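Local structure of putative arsenate reductase (Streptococcus mutans UA159, 3FZ4) at residues I33-K37 against N38-A42. The protein probably acts as an arsenate reductase or related redox enzyme of the ArsC family, built on a thioredoxin-like fold. The protein carries 1 engineered substitution. Residues are numbered along the deposited sequence; the frame is centred on the assembly and turned at random.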
ATOM      1  N   ILE A  33       9.256  -2.944   4.835  1.00  9.43           N
ATOM      2  CA  ILE A  33       8.843  -2.011   5.884  1.00  9.84           C
ATOM      3  C   ILE A  33       7.518  -2.471   6.469  1.00  9.23           C
ATOM      4  O   ILE A  33       6.598  -2.814   5.704  1.00  9.81           O
ATOM      5  CB  ILE A  33       8.665  -0.606   5.315  1.00 10.79           C
ATOM      6  CG1 ILE A  33       9.978  -0.097   4.705  1.00 13.08           C
ATOM      7  CG2 ILE A  33       8.142   0.345   6.403  1.00 12.86           C
ATOM      8  CD1 ILE A  33       9.923   1.339   4.227  1.00 16.14           C
ATOM      9  N   ASP A  34       7.393  -2.423   7.803  1.00  9.28           N
ATOM     10  CA  ASP A  34       6.123  -2.790   8.433  1.00  9.12           C
ATOM     11  C   ASP A  34       5.171  -1.624   8.322  1.00  8.97           C
ATOM     12  O   ASP A  34       5.449  -0.536   8.823  1.00  9.74           O
ATOM     13  CB  ASP A  34       6.361  -3.227   9.890  1.00  9.76           C
ATOM     14  CG  ASP A  34       5.090  -3.702  10.585  1.00 11.56           C
ATOM     15  OD1 ASP A  34       4.148  -2.896  10.705  1.00 12.30           O
ATOM     16  OD2 ASP A  34       5.041  -4.861  11.034  1.00 16.39           O
ATOM     17  N   ILE A  35       4.055  -1.845   7.630  1.00  9.46           N
ATOM     18  CA  ILE A  35       3.142  -0.782   7.298  1.00  9.89           C
ATOM     19  C   ILE A  35       2.405  -0.212   8.517  1.00  9.63           C
ATOM     20  O   ILE A  35       1.968   0.935   8.492  1.00 11.33           O
ATOM     21  CB  ILE A  35       2.177  -1.274   6.182  1.00 10.51           C
ATOM     22  CG1 ILE A  35       1.586  -0.117   5.398  1.00 11.23           C
ATOM     23  CG2 ILE A  35       1.089  -2.201   6.730  1.00 12.05           C
ATOM     24  CD1 ILE A  35       0.725  -0.546   4.200  1.00 11.53           C
ATOM     25  N   LYS A  36       2.272  -1.009   9.579  1.00  9.92           N
ATOM     26  CA  LYS A  36       1.665  -0.503  10.802  0.50 11.10           C
ATOM     27  C   LYS A  36       2.685   0.309  11.608  1.00 10.67           C
ATOM     28  O   LYS A  36       2.371   1.410  12.071  1.00 11.72           O
ATOM     29  CB  LYS A  36       1.052  -1.633  11.634  0.50 12.12           C
ATOM     30  CG  LYS A  36       0.295  -1.149  12.881  0.50 13.75           C
ATOM     31  CD  LYS A  36      -0.448  -2.289  13.587  0.50 17.39           C
ATOM     32  CE  LYS A  36       0.332  -2.859  14.782  0.50 18.11           C
ATOM     33  NZ  LYS A  36      -0.189  -4.193  15.283  0.50 16.17           N
ATOM     34  N   LYS A  37       3.893  -0.214  11.768  1.00 11.21           N
ATOM     35  CA  LYS A  37       4.881   0.490  12.588  1.00 11.74           C
ATOM     36  C   LYS A  37       5.408   1.749  11.920  1.00 11.97           C
ATOM     37  O   LYS A  37       5.736   2.728  12.600  1.00 13.91           O
ATOM     38  CB  LYS A  37       6.061  -0.415  12.852  1.00 13.40           C
ATOM     39  CG  LYS A  37       5.752  -1.611  13.647  1.00 14.97           C
ATOM     40  CD  LYS A  37       7.081  -2.307  13.877  1.00 20.42           C
ATOM     41  CE  LYS A  37       6.895  -3.597  14.499  1.00 21.27           C
ATOM     42  NZ  LYS A  37       8.219  -4.290  14.572  1.00 21.30           N
ATOM     43  N   ASN A  38       5.533   1.712  10.586  1.00 12.23           N
ATOM     44  CA  ASN A  38       6.191   2.753   9.820  0.50 11.78           C
ATOM     45  C   ASN A  38       5.486   3.022   8.497  1.00 12.43           C
ATOM     46  O   ASN A  38       6.051   2.787   7.430  1.00 11.73           O
ATOM     47  CB  ASN A  38       7.660   2.358   9.600  0.50 11.68           C
ATOM     48  CG  ASN A  38       8.413   2.176  10.911  0.50 10.81           C
ATOM     49  OD1 ASN A  38       8.567   3.121  11.678  0.50 12.57           O
ATOM     50  ND2 ASN A  38       8.865   0.953  11.174  0.50 10.50           N
ATOM     51  N   PRO A  39       4.227   3.477   8.570  1.00 12.08           N
ATOM     52  CA  PRO A  39       3.494   3.681   7.323  1.00 12.51           C
ATOM     53  C   PRO A  39       4.136   4.765   6.464  1.00 12.53           C
ATOM     54  O   PRO A  39       4.854   5.633   6.983  1.00 13.64           O
ATOM     55  CB  PRO A  39       2.110   4.139   7.800  1.00 13.59           C
ATOM     56  CG  PRO A  39       2.316   4.664   9.150  1.00 14.15           C
ATOM     57  CD  PRO A  39       3.420   3.849   9.753  1.00 13.03           C
ATOM     58  N   PRO A  40       3.868   4.758   5.156  1.00 11.35           N
ATOM     59  CA  PRO A  40       4.374   5.847   4.300  1.00 12.15           C
ATOM     60  C   PRO A  40       3.869   7.227   4.746  1.00 11.62           C
ATOM     61  O   PRO A  40       2.789   7.365   5.316  1.00 12.37           O
ATOM     62  CB  PRO A  40       3.856   5.494   2.911  1.00 12.38           C
ATOM     63  CG  PRO A  40       2.712   4.553   3.157  1.00 13.56           C
ATOM     64  CD  PRO A  40       2.967   3.843   4.446  1.00 12.29           C
ATOM     65  N   ALA A  41       4.674   8.249   4.462  1.00 11.97           N
ATOM     66  CA  ALA A  41       4.342   9.613   4.821  1.00 12.18           C
ATOM     67  C   ALA A  41       3.137  10.114   4.035  1.00 11.74           C
ATOM     68  O   ALA A  41       2.891   9.698   2.902  1.00 11.88           O
ATOM     69  CB  ALA A  41       5.532  10.503   4.546  1.00 13.82           C
ATOM     70  N   ALA A  42       2.410  11.043   4.630  1.00 11.42           N
ATOM     71  CA  ALA A  42       1.228  11.583   4.006  1.00 10.67           C
ATOM     72  C   ALA A  42       1.552  12.235   2.688  1.00 10.91           C
ATOM     73  O   ALA A  42       0.793  12.084   1.749  1.00 11.79           O
ATOM     74  CB  ALA A  42       0.523  12.575   4.956  1.00 11.99           C
TER
HETATM   75  O   HOH W   1       9.444  -1.541   9.593  1.00 19.70           O
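N38 N donates to D34 O at 2.9 Å, and this bond closes the turn in which the chain doubles back after strand 30-34. In the conformer of N38 described here, a water accepts from both D34 N and N38 ND2, the latter at 3.0 Å, a tentative bridge from the asparagine amide to the backbone at the strand's end. The chi1 of I33, -60°, sets CG1 beside the backbone N and leaves CG2 opposite that nitrogen, where I33 CG2 reaches N38 O at 3.4 Å and N38 CB at 3.8 Å; the two side chains cross at about a right angle. The ring of P39 lies against the I35 carbonyl in van der Waals contact, with P39 CB 3.3 Å from I35 O. P39 N, with no hydrogen to give, cannot bond to that oxygen.

Within the bend, D34 OD1 accepts from K37 N at 2.9 Å, from above the carboxylate plane, and weakly from K36 N. Further out, I33 and I35 bond through their backbones to strand 5-9, and P40 packs on Y8, W48 and I95. The D34 OD1 to K37 N bond makes an Asx motif, set inside the turn that leads from outermost strand 30-34 of the thioredoxin-like sheet toward helix 42-51.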